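5,10-methylenetetrahydrofolate dehydrogenase (Bombyx mori, PDB 5ZF1) probably catalyses the NADP+-dependent oxidation of 5,10-methylenetetrahydrofolate in the one-carbon metabolism of the silkworm. Local coordinates at residues I127-C131 against M172-M177; P135-P139 against N288-A292; K117-G121 against L285-T289; R107-D111 against G121-I125; N52-A57 against V282-M286. One frame throughout, in Å; residues are numbered along the deposited sequence.

Contacts 1, 2 and 3 are buried, whereas contacts 4 and 5 are only partly so. Contacts 2, 3 and 5 all use helix 277-298: contact 5 packs it on helix 44-60, while contacts 2 and 3 tie two loops to it through the shared Asn288. Contacts 1 and 4 share helix 124-131, at its C-terminal end and N-cap respectively, and both touch the second subunit. Chemistry follows place. The helix pairs of contacts 1 and 5 meet through aliphatic and sulfur groups without a hydrogen bond between the segments; loops in contacts 2 and 3 offer carbonyls to side-chain amides; in contact 4 a salt-bridged Arg107-Asp111 pair bonds the backbone at the start of helix 124-131.

Contact 1: residues I127-C131 against M172-M177; sequences IGRLC and MPIAMM
The ring of Pro173 is the one cyclic group at this interface, and it presents its CB to Leu130 CD2 at 3.7 Å, Leu130 meeting the proline ring crosswise. The contact joins helix 124-131 to helix 171-178, the helix that follows strand 160-164 in the Rossmann-type NAD(P)-binding domain. The short segments run roughly parallel, 32° apart, with axes 10.5 Å from each other, wide enough for a layer of methionine, leucine and cysteine between them. Leu130 lies at the middle of the contact, against Pro173, Met176 and Met177. With CG anti to the backbone N (chi1 177°), it extends across the gap and lies alongside Met176, the two pointing opposite ways, its CG 4.1 Å from Met176 CG. CD1 turns to the methyl of Met177. Met176 and Met177 are each modelled in two conformers, so the places of their ends are less certain. In the conformer described, the bent Met176 chain folds its CE back onto the sulfur of Cys131. Pro173 also touches Ala142 of helix 140-151. Cys131 and Met172 pack on Cys131 of the second subunit and Met176 on its Met176, which puts this apolar layer at the dimer interface. In Met172 the bend at chi2 (-86°) sets SD 3.8 Å from Cys131 SG, and the bend at chi3 sends CE to within 4.0 Å of Ile127 CG2.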
# COMPACT_ATOMS: atom_id res chain seq x y z
N ILE B 127 -4.14 -5.80 -4.68
CA ILE B 127 -3.78 -4.74 -3.73
C ILE B 127 -2.30 -4.42 -3.85
O ILE B 127 -1.89 -3.26 -3.82
CB ILE B 127 -4.16 -5.17 -2.30
CG1 ILE B 127 -5.68 -5.23 -2.15
CG2 ILE B 127 -3.54 -4.21 -1.26
CD1 ILE B 127 -6.35 -3.87 -2.08
N GLY B 128 -1.47 -5.46 -3.99
CA GLY B 128 -0.05 -5.23 -4.16
C GLY B 128 0.26 -4.36 -5.36
O GLY B 128 1.06 -3.43 -5.28
N ARG B 129 -0.39 -4.63 -6.50
CA ARG B 129 -0.15 -3.82 -7.68
C ARG B 129 -0.63 -2.39 -7.48
O ARG B 129 0.02 -1.44 -7.94
CB ARG B 129 -0.81 -4.48 -8.90
CG ARG B 129 -0.15 -5.81 -9.32
CD ARG B 129 -0.77 -6.40 -10.58
NE ARG B 129 -0.63 -5.51 -11.73
CZ ARG B 129 0.44 -5.46 -12.51
NH1 ARG B 129 1.49 -6.26 -12.29
NH2 ARG B 129 0.47 -4.61 -13.53
N LEU B 130 -1.76 -2.20 -6.79
CA LEU B 130 -2.20 -0.85 -6.47
C LEU B 130 -1.13 -0.10 -5.70
O LEU B 130 -0.84 1.06 -5.98
CB LEU B 130 -3.49 -0.88 -5.66
CG LEU B 130 -4.02 0.48 -5.19
CD1 LEU B 130 -4.43 1.28 -6.40
CD2 LEU B 130 -5.17 0.35 -4.22
N CYS B 131 -0.52 -0.77 -4.72
CA CYS B 131 0.33 -0.07 -3.78
C CYS B 131 1.71 0.22 -4.34
O CYS B 131 2.37 1.15 -3.87
CB CYS B 131 0.41 -0.88 -2.47
SG CYS B 131 -1.15 -0.78 -1.55
N MET B 172 -7.42 2.85 2.96
CA MET B 172 -6.06 2.69 2.46
C MET B 172 -6.00 2.83 0.94
O MET B 172 -5.14 3.57 0.43
CB MET B 172 -5.48 1.36 2.96
CG MET B 172 -4.03 1.11 2.57
SD MET B 172 -3.87 0.35 0.92
CE MET B 172 -4.60 -1.29 1.22
N PRO B 173 -6.86 2.16 0.17
CA PRO B 173 -6.79 2.36 -1.28
C PRO B 173 -7.08 3.79 -1.69
O PRO B 173 -6.50 4.26 -2.67
CB PRO B 173 -7.84 1.37 -1.83
CG PRO B 173 -8.02 0.35 -0.74
CD PRO B 173 -7.81 1.09 0.55
N ILE B 174 -7.94 4.51 -0.98
CA ILE B 174 -8.17 5.92 -1.32
C ILE B 174 -6.89 6.72 -1.14
O ILE B 174 -6.47 7.47 -2.03
CB ILE B 174 -9.31 6.50 -0.47
CG1 ILE B 174 -10.65 5.92 -0.92
CG2 ILE B 174 -9.29 8.04 -0.56
CD1 ILE B 174 -11.84 6.36 -0.10
N ALA B 175 -6.25 6.58 0.03
CA ALA B 175 -5.00 7.32 0.25
C ALA B 175 -3.94 6.94 -0.76
O ALA B 175 -3.20 7.82 -1.25
CB ALA B 175 -4.49 7.06 1.67
N MET B 176 -3.85 5.65 -1.11
CA MET B 176 -2.82 5.20 -2.04
C MET B 176 -2.98 5.87 -3.40
O MET B 176 -2.00 6.31 -4.01
CB MET B 176 -2.85 3.68 -2.17
CG MET B 176 -1.69 3.06 -2.95
SD MET B 176 -0.05 3.23 -2.18
CE MET B 176 -0.25 2.44 -0.60
N MET B 177 -4.21 5.94 -3.89
CA MET B 177 -4.49 6.55 -5.19
C MET B 177 -4.28 8.05 -5.16
O MET B 177 -3.80 8.64 -6.13
CB MET B 177 -5.93 6.29 -5.62
CG MET B 177 -6.42 4.91 -5.36
SD MET B 177 -7.22 4.31 -6.81
CE MET B 177 -5.75 4.28 -7.80

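Contact 2: residues P135-P139 against N288-A292; sequences PTIVP and NTFQA
Asn288 and Gln291, one turn apart on helix 277-298, hold the loop 135-139 by its backbone carbonyls. The tight part is buried: Asn288 ND2 donates to Val138 O at 2.8 Å (151°), and the same amide lies against Ile137, whose CG2 is 3.7 Å from Asn288 ND2. ND2 also donates to Ile119 O, so this amide bonds the loop 117-121 as well. Toward Thr136 and Gln291 the contact is partly exposed and water-mediated, yet its hydrogen bond is straight. The extended Gln291 chain brings NE2 to Thr136 O at 2.9 Å (165°), with the oxygen in the amide plane but the nitrogen well above the carbonyl plane. A water sits between the two amides, accepting from Val138 N and donating to Asn288 OD1 and to Gln291 OE1, consistent with the way both amides are turned. The loose spot is Ile137 CD1, which merely approaches Ala292 CB, at 4.3 Å. Thr136 points its hydroxyl elsewhere, to Asn126 O. The loop thus bridges helices 124-131 and 140-151 of the NAD(P)-binding domain: Val138 packs on Leu130 and on Met177 of helix 171-178, and Pro139 is the N-cap residue of helix 140-151.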
# COMPACT_ATOMS: atom_id res chain seq x y z
N PRO B 135 -0.76 -0.86 -12.94
CA PRO B 135 -2.15 -1.09 -13.35
C PRO B 135 -2.73 -2.35 -12.72
O PRO B 135 -2.10 -3.41 -12.72
CB PRO B 135 -2.06 -1.22 -14.88
CG PRO B 135 -0.77 -0.60 -15.26
CD PRO B 135 0.16 -0.85 -14.09
N THR B 136 -3.95 -2.25 -12.21
CA THR B 136 -4.52 -3.37 -11.47
C THR B 136 -6.05 -3.26 -11.52
O THR B 136 -6.60 -2.40 -12.21
CB THR B 136 -3.97 -3.39 -10.04
OG1 THR B 136 -4.33 -4.61 -9.38
CG2 THR B 136 -4.50 -2.24 -9.20
N ILE B 137 -6.73 -4.15 -10.81
CA ILE B 137 -8.14 -3.95 -10.49
C ILE B 137 -8.21 -3.24 -9.15
O ILE B 137 -7.73 -3.76 -8.14
CB ILE B 137 -8.91 -5.28 -10.45
CG1 ILE B 137 -8.78 -5.98 -11.80
CG2 ILE B 137 -10.37 -5.01 -10.06
CD1 ILE B 137 -9.61 -7.26 -11.93
N VAL B 138 -8.79 -2.05 -9.14
CA VAL B 138 -8.79 -1.18 -7.96
C VAL B 138 -10.11 -1.33 -7.21
O VAL B 138 -11.17 -1.46 -7.85
CB VAL B 138 -8.55 0.28 -8.39
CG1 VAL B 138 -8.60 1.19 -7.20
CG2 VAL B 138 -7.23 0.40 -9.14
N PRO B 139 -10.12 -1.32 -5.87
CA PRO B 139 -11.38 -1.44 -5.14
C PRO B 139 -12.36 -0.35 -5.53
O PRO B 139 -11.97 0.80 -5.78
CB PRO B 139 -10.95 -1.33 -3.67
CG PRO B 139 -9.52 -1.85 -3.69
CD PRO B 139 -8.94 -1.37 -4.98
N ASN B 288 -15.02 -2.15 -13.49
CA ASN B 288 -14.04 -3.19 -13.23
C ASN B 288 -14.38 -4.48 -13.96
O ASN B 288 -13.47 -5.19 -14.41
CB ASN B 288 -13.95 -3.47 -11.72
CG ASN B 288 -13.20 -2.39 -10.97
OD1 ASN B 288 -12.71 -1.44 -11.57
ND2 ASN B 288 -13.08 -2.56 -9.65
N THR B 289 -15.67 -4.80 -14.10
CA THR B 289 -16.05 -6.02 -14.81
C THR B 289 -15.71 -5.90 -16.30
O THR B 289 -15.17 -6.84 -16.89
CB THR B 289 -17.55 -6.29 -14.60
OG1 THR B 289 -17.83 -6.42 -13.21
CG2 THR B 289 -17.98 -7.59 -15.30
N PHE B 290 -16.00 -4.74 -16.88
CA PHE B 290 -15.62 -4.45 -18.26
C PHE B 290 -14.10 -4.46 -18.43
O PHE B 290 -13.59 -5.03 -19.40
CB PHE B 290 -16.22 -3.11 -18.67
CG PHE B 290 -15.95 -2.71 -20.10
CD1 PHE B 290 -15.83 -3.68 -21.10
CD2 PHE B 290 -15.81 -1.37 -20.44
CE1 PHE B 290 -15.58 -3.30 -22.40
CE2 PHE B 290 -15.56 -1.00 -21.74
CZ PHE B 290 -15.45 -1.96 -22.72
N GLN B 291 -13.37 -3.84 -17.49
CA GLN B 291 -11.91 -3.88 -17.55
C GLN B 291 -11.39 -5.31 -17.52
O GLN B 291 -10.48 -5.66 -18.28
CB GLN B 291 -11.33 -3.08 -16.39
CG GLN B 291 -9.81 -3.00 -16.35
CD GLN B 291 -9.31 -2.63 -14.95
OE1 GLN B 291 -9.96 -1.88 -14.24
NE2 GLN B 291 -8.14 -3.14 -14.58
N ALA B 292 -11.94 -6.15 -16.64
CA ALA B 292 -11.47 -7.53 -16.55
C ALA B 292 -11.77 -8.29 -17.83
O ALA B 292 -10.92 -9.03 -18.34
CB ALA B 292 -12.10 -8.23 -15.35
O HOH W 1 -9.95 -0.99 -11.64

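Contact 3: residues K117-G121 against L285-T289; sequences KDIDG and LMHNT
The loop 117-121, between helix 106-112 and helix 124-131, leans here on helix 277-298. It folds as a type I beta turn from Asp118 to Gly121, where the positive phi of Gly121 suits glycine, and Asp118 is also the centre of an inverse gamma turn. Turning the chain this way presents Ile119 to the helix with both its carbonyl and its side chain. Asn288 ND2, of the amide that also serves Val138, donates to Ile119 O at 2.9 Å (159°), approaching nearly along the C=O axis and with the oxygen close to the amide plane. At the far end of the amide His287 ND1 donates to Asn288 OD1 at 3.2 Å, consistent with oxygen at that end. Ile119 supplies the apolar half. Its CG2, anti to the backbone N, packs against Leu285 CD2 at 4.0 Å and touches Thr289 OG1, while CD1 reaches Thr289 CA at 3.7 Å. Asp120 OD1 touches Leu285 CD2 at 3.6 Å. Around the loop, Ile119, Asp120 and Leu285 all touch Leu95 of strand 93-96, and Asp118 OD2 bonds His123 N, so the turn is also fastened to strand 93-96 and to the start of helix 124-131. Leu285 O, 3.5 Å from Ile119 CG2, is gripped twice within its own helix, by Thr289 N and by Thr289 OG1 (3.0 Å), the two donors arriving from opposite faces of the carbonyl plane.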
# COMPACT_ATOMS: atom_id res chain seq x y z
N LYS B 117 -10.13 -12.10 -12.31
CA LYS B 117 -11.59 -11.99 -12.21
C LYS B 117 -12.03 -11.30 -10.92
O LYS B 117 -13.22 -11.31 -10.59
CB LYS B 117 -12.24 -13.38 -12.29
CG LYS B 117 -11.77 -14.23 -13.47
CD LYS B 117 -12.57 -15.54 -13.53
CE LYS B 117 -12.13 -16.41 -14.70
NZ LYS B 117 -13.18 -17.44 -15.02
N ASP B 118 -11.10 -10.70 -10.17
CA ASP B 118 -11.39 -10.18 -8.83
C ASP B 118 -11.93 -8.76 -8.95
O ASP B 118 -11.21 -7.77 -8.79
CB ASP B 118 -10.13 -10.26 -7.99
CG ASP B 118 -10.25 -9.56 -6.65
OD1 ASP B 118 -11.35 -9.59 -6.04
OD2 ASP B 118 -9.22 -9.00 -6.20
N ILE B 119 -13.24 -8.65 -9.19
CA ILE B 119 -13.84 -7.36 -9.50
C ILE B 119 -13.76 -6.39 -8.32
O ILE B 119 -13.68 -5.18 -8.52
CB ILE B 119 -15.30 -7.57 -9.96
CG1 ILE B 119 -15.31 -8.51 -11.15
CG2 ILE B 119 -15.99 -6.25 -10.26
CD1 ILE B 119 -14.40 -8.09 -12.26
N ASP B 120 -13.77 -6.91 -7.09
CA ASP B 120 -13.64 -6.06 -5.91
C ASP B 120 -12.22 -5.58 -5.68
O ASP B 120 -12.01 -4.65 -4.89
CB ASP B 120 -14.10 -6.79 -4.65
CG ASP B 120 -15.54 -6.47 -4.27
OD1 ASP B 120 -15.96 -5.30 -4.38
OD2 ASP B 120 -16.24 -7.41 -3.83
N GLY B 121 -11.24 -6.21 -6.33
CA GLY B 121 -9.86 -5.80 -6.18
C GLY B 121 -9.28 -6.07 -4.81
O GLY B 121 -8.31 -5.42 -4.42
N LEU B 285 -17.88 -0.88 -9.97
CA LEU B 285 -17.86 -2.33 -10.11
C LEU B 285 -18.12 -2.74 -11.56
O LEU B 285 -17.54 -3.71 -12.05
CB LEU B 285 -18.91 -2.99 -9.21
CG LEU B 285 -18.66 -3.04 -7.70
CD1 LEU B 285 -19.89 -3.56 -6.98
CD2 LEU B 285 -17.43 -3.90 -7.40
N MET B 286 -19.01 -2.02 -12.24
CA MET B 286 -19.28 -2.32 -13.64
C MET B 286 -18.07 -1.98 -14.51
O MET B 286 -17.71 -2.74 -15.42
CB MET B 286 -20.52 -1.55 -14.10
CG MET B 286 -21.79 -1.96 -13.37
SD MET B 286 -22.10 -3.74 -13.40
CE MET B 286 -22.19 -4.10 -11.64
N HIS B 287 -17.43 -0.84 -14.23
CA HIS B 287 -16.17 -0.51 -14.88
C HIS B 287 -15.16 -1.64 -14.72
O HIS B 287 -14.47 -2.02 -15.67
CB HIS B 287 -15.62 0.80 -14.32
CG HIS B 287 -14.20 1.07 -14.71
ND1 HIS B 287 -13.13 0.66 -13.95
CD2 HIS B 287 -13.68 1.66 -15.81
CE1 HIS B 287 -12.01 1.02 -14.55
NE2 HIS B 287 -12.32 1.63 -15.68
N ASN B 288 -15.02 -2.15 -13.49
CA ASN B 288 -14.04 -3.19 -13.23
C ASN B 288 -14.38 -4.48 -13.96
O ASN B 288 -13.47 -5.19 -14.41
CB ASN B 288 -13.95 -3.47 -11.72
CG ASN B 288 -13.20 -2.39 -10.97
OD1 ASN B 288 -12.71 -1.44 -11.57
ND2 ASN B 288 -13.08 -2.56 -9.65
N THR B 289 -15.67 -4.80 -14.10
CA THR B 289 -16.05 -6.02 -14.81
C THR B 289 -15.71 -5.90 -16.30
O THR B 289 -15.17 -6.84 -16.89
CB THR B 289 -17.55 -6.29 -14.60
OG1 THR B 289 -17.83 -6.42 -13.21
CG2 THR B 289 -17.98 -7.59 -15.30

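Contact 4: residues R107-D111 against G121-I125; sequences RRVCD and GFHII
The start of helix 124-131, where His123 is the N-cap, is met by two side chains of helix 106-112, Arg107 and Asp111, one turn apart. A salt bridge within that helix positions the pair, which then bonds Phe122 O and Ile124 N. Arg107 grips Asp111 side-on with two nitrogens, the shorter, straighter bond running from Arg107 NH2 to Asp111 OD1 at 2.9 Å (173°). Both meet the carboxylate from above its plane. The same NH2 spends its other N-H on Phe122 O at 2.8 Å, and a water that accepts from Arg107 NH1 donates to that oxygen too. The guanidinium thus has acceptors round its edge, with Ile124 CG2 lying over one face, 3.5 Å from Arg107 NH2. Ile124 CG1 occupies the crowded position between backbone N and carbonyl carbon (chi1 54°), which leaves CG2 to cover Arg107. Asp111 OD1 also takes the backbone Ile124 N at 3.1 Å, from the opposite carboxylate face to Arg107, and lies over one face of the His123 ring, toward its rim. His123 itself turns ND1, in the ring plane, to accept from Ile125 N at 3.0 Å, the capping bond. Two neighbouring N-H groups of the first turn are therefore met by side chains. Cys110 packs its SG on Phe122 CB at 3.7 Å. Val109 of helix 106-112 rests on Leu78 and Ile82 of helix 75-87; the Phe122 ring touches Pro139 just before helix 140-151; and Arg107, Ile124 and Ile125 meet Leu134, Arg129 and Ile125 of the second subunit.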
# COMPACT_ATOMS: atom_id res chain seq x y z
N ARG B 107 -10.23 -13.32 4.62
CA ARG B 107 -8.95 -13.22 3.92
C ARG B 107 -8.76 -14.36 2.93
O ARG B 107 -8.34 -14.15 1.79
CB ARG B 107 -7.81 -13.19 4.94
CG ARG B 107 -6.46 -12.79 4.39
CD ARG B 107 -6.46 -11.34 3.96
NE ARG B 107 -6.49 -11.25 2.51
CZ ARG B 107 -6.82 -10.15 1.84
NH1 ARG B 107 -7.15 -9.05 2.49
NH2 ARG B 107 -6.82 -10.18 0.52
N ARG B 108 -9.08 -15.59 3.35
CA ARG B 108 -8.95 -16.74 2.45
C ARG B 108 -9.90 -16.61 1.27
O ARG B 108 -9.55 -16.97 0.14
CB ARG B 108 -9.22 -18.04 3.21
CG ARG B 108 -7.96 -18.79 3.60
CD ARG B 108 -8.28 -19.98 4.51
NE ARG B 108 -7.22 -20.20 5.49
CZ ARG B 108 -7.40 -20.79 6.66
NH1 ARG B 108 -8.61 -21.24 7.00
NH2 ARG B 108 -6.38 -20.95 7.49
N VAL B 109 -11.10 -16.08 1.51
CA VAL B 109 -12.07 -15.90 0.44
C VAL B 109 -11.55 -14.91 -0.59
O VAL B 109 -11.56 -15.17 -1.80
CB VAL B 109 -13.42 -15.43 1.03
CG1 VAL B 109 -14.42 -15.15 -0.08
CG2 VAL B 109 -13.95 -16.48 2.00
N CYS B 110 -11.09 -13.74 -0.12
CA CYS B 110 -10.59 -12.72 -1.04
C CYS B 110 -9.48 -13.28 -1.92
O CYS B 110 -9.44 -13.01 -3.13
CB CYS B 110 -10.10 -11.50 -0.26
SG CYS B 110 -11.38 -10.47 0.51
N ASP B 111 -8.59 -14.09 -1.34
CA ASP B 111 -7.42 -14.58 -2.06
C ASP B 111 -7.69 -15.84 -2.86
O ASP B 111 -6.83 -16.26 -3.64
CB ASP B 111 -6.26 -14.80 -1.07
CG ASP B 111 -5.79 -13.51 -0.43
OD1 ASP B 111 -6.00 -12.44 -1.03
OD2 ASP B 111 -5.19 -13.54 0.67
N GLY B 121 -11.24 -6.21 -6.33
CA GLY B 121 -9.86 -5.80 -6.18
C GLY B 121 -9.28 -6.07 -4.81
O GLY B 121 -8.31 -5.42 -4.42
N PHE B 122 -9.82 -7.04 -4.09
CA PHE B 122 -9.34 -7.29 -2.73
C PHE B 122 -8.27 -8.37 -2.65
O PHE B 122 -7.66 -8.52 -1.58
CB PHE B 122 -10.51 -7.67 -1.82
CG PHE B 122 -11.48 -6.54 -1.55
CD1 PHE B 122 -11.06 -5.22 -1.54
CD2 PHE B 122 -12.82 -6.82 -1.35
CE1 PHE B 122 -11.97 -4.19 -1.30
CE2 PHE B 122 -13.73 -5.80 -1.12
CZ PHE B 122 -13.31 -4.49 -1.09
N HIS B 123 -8.00 -9.09 -3.73
CA HIS B 123 -6.94 -10.09 -3.71
C HIS B 123 -5.59 -9.42 -3.45
O HIS B 123 -5.31 -8.34 -3.97
CB HIS B 123 -6.92 -10.83 -5.06
CG HIS B 123 -6.08 -12.08 -5.07
ND1 HIS B 123 -4.70 -12.05 -5.02
CD2 HIS B 123 -6.43 -13.38 -5.18
CE1 HIS B 123 -4.24 -13.29 -5.05
NE2 HIS B 123 -5.27 -14.11 -5.16
N ILE B 124 -4.73 -10.09 -2.66
CA ILE B 124 -3.46 -9.46 -2.29
C ILE B 124 -2.64 -9.08 -3.51
O ILE B 124 -1.93 -8.06 -3.49
CB ILE B 124 -2.67 -10.36 -1.31
CG1 ILE B 124 -2.48 -11.75 -1.89
CG2 ILE B 124 -3.35 -10.38 0.05
CD1 ILE B 124 -1.44 -12.58 -1.15
N ILE B 125 -2.72 -9.86 -4.60
CA ILE B 125 -1.99 -9.50 -5.81
C ILE B 125 -2.52 -8.20 -6.39
O ILE B 125 -1.75 -7.35 -6.85
CB ILE B 125 -2.05 -10.65 -6.84
CG1 ILE B 125 -1.17 -11.82 -6.36
CG2 ILE B 125 -1.60 -10.17 -8.21
CD1 ILE B 125 -1.32 -13.10 -7.19
O HOH W 2 -7.74 -6.95 0.72

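Contact 5: residues N52-A57 against V282-M286; sequences NKVEAA and VAMLM
Helices 44-60 and 277-298 cross at -55° with segment axes 9.5 Å apart, Lys53 CA and Val282 CA coming nearest at 5.8 Å. The angle, and contacts spaced one turn apart on each helix (Lys53 and Ala57, Val282 and Met286), are consistent with ridges-into-grooves packing. The contact brings the long C-terminal helix, assigned by sequence to the NAD(P)-binding part of the enzyme, against a helix of the catalytic part. No hydrogen bond joins the segments. Val282 CG1, anti to the backbone N, presses on Ala56 CB at 3.5 Å. Its CG2 faces the Lys53 chain near CG. That chain runs extended along the helix surface past Leu285: CG, CD and CE of Lys53 all lie close to Leu285 CD1, the nearest being Lys53 CE at 3.7 Å. Beyond it Lys53 NZ finds its partner in Gln97 OE1, so the methylenes are spent on apolar contact and the amine on a polar one. Lys53 is the lysine of the YxxxK sequence motif typical of this family. Ala56 CB also meets Met286 CG, and Ala57 meets the sulfur of Met286, while Ala283 packs away on Ile14 and Lys15 of helix 7-26. The Met286 chain bends at chi2 (-53°) and again at chi3, which lays SD against Ala57 and CE against the backbone of Lys53. SD is 3.7 Å from Ala57 CA, and CE comes to 3.4 Å from Lys53 O.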
# COMPACT_ATOMS: atom_id res chain seq x y z
N ASN B 52 -28.91 -4.08 -6.63
CA ASN B 52 -28.43 -2.85 -7.25
C ASN B 52 -27.31 -3.13 -8.26
O ASN B 52 -27.27 -2.52 -9.33
CB ASN B 52 -27.93 -1.87 -6.18
CG ASN B 52 -29.02 -1.46 -5.22
OD1 ASN B 52 -30.19 -1.76 -5.42
ND2 ASN B 52 -28.63 -0.78 -4.15
N LYS B 53 -26.39 -4.04 -7.91
CA LYS B 53 -25.33 -4.40 -8.85
C LYS B 53 -25.92 -5.06 -10.10
O LYS B 53 -25.49 -4.76 -11.22
CB LYS B 53 -24.31 -5.32 -8.18
CG LYS B 53 -23.66 -4.70 -6.93
CD LYS B 53 -22.85 -5.72 -6.12
CE LYS B 53 -22.42 -5.14 -4.77
NZ LYS B 53 -21.35 -5.94 -4.09
N VAL B 54 -26.93 -5.91 -9.91
CA VAL B 54 -27.57 -6.59 -11.05
C VAL B 54 -28.33 -5.59 -11.92
O VAL B 54 -28.29 -5.67 -13.15
CB VAL B 54 -28.49 -7.72 -10.55
CG1 VAL B 54 -29.28 -8.32 -11.71
CG2 VAL B 54 -27.68 -8.79 -9.85
N GLU B 55 -29.04 -4.65 -11.30
CA GLU B 55 -29.75 -3.65 -12.08
C GLU B 55 -28.79 -2.78 -12.88
O GLU B 55 -29.08 -2.42 -14.03
CB GLU B 55 -30.63 -2.78 -11.18
CG GLU B 55 -31.85 -3.51 -10.62
CD GLU B 55 -32.55 -2.72 -9.53
OE1 GLU B 55 -32.30 -1.50 -9.43
OE2 GLU B 55 -33.35 -3.31 -8.78
N ALA B 56 -27.65 -2.42 -12.31
CA ALA B 56 -26.70 -1.64 -13.09
C ALA B 56 -26.07 -2.47 -14.20
O ALA B 56 -25.78 -1.95 -15.28
CB ALA B 56 -25.63 -1.03 -12.19
N ALA B 57 -25.84 -3.76 -13.95
CA ALA B 57 -25.32 -4.63 -15.00
C ALA B 57 -26.27 -4.66 -16.19
O ALA B 57 -25.86 -4.48 -17.34
CB ALA B 57 -25.08 -6.03 -14.46
N VAL B 282 -21.20 1.13 -7.31
CA VAL B 282 -21.76 0.11 -8.20
C VAL B 282 -21.33 0.37 -9.64
O VAL B 282 -20.98 -0.57 -10.37
CB VAL B 282 -23.29 0.07 -8.04
CG1 VAL B 282 -23.91 -0.74 -9.14
CG2 VAL B 282 -23.65 -0.56 -6.70
N ALA B 283 -21.33 1.64 -10.07
CA ALA B 283 -20.86 1.98 -11.41
C ALA B 283 -19.40 1.59 -11.59
O ALA B 283 -19.00 1.10 -12.65
CB ALA B 283 -21.04 3.47 -11.68
N MET B 284 -18.58 1.79 -10.55
CA MET B 284 -17.18 1.38 -10.67
C MET B 284 -17.01 -0.13 -10.67
O MET B 284 -16.07 -0.63 -11.30
CB MET B 284 -16.37 2.02 -9.54
CG MET B 284 -16.22 3.51 -9.68
SD MET B 284 -15.40 3.98 -11.20
CE MET B 284 -16.80 4.65 -12.02
N LEU B 285 -17.88 -0.88 -9.97
CA LEU B 285 -17.86 -2.33 -10.11
C LEU B 285 -18.12 -2.74 -11.56
O LEU B 285 -17.54 -3.71 -12.05
CB LEU B 285 -18.91 -2.99 -9.21
CG LEU B 285 -18.66 -3.04 -7.70
CD1 LEU B 285 -19.89 -3.56 -6.98
CD2 LEU B 285 -17.43 -3.90 -7.40
N MET B 286 -19.01 -2.02 -12.24
CA MET B 286 -19.28 -2.32 -13.64
C MET B 286 -18.07 -1.98 -14.51
O MET B 286 -17.71 -2.74 -15.42
CB MET B 286 -20.52 -1.55 -14.10
CG MET B 286 -21.79 -1.96 -13.37
SD MET B 286 -22.10 -3.74 -13.40
CE MET B 286 -22.19 -4.10 -11.64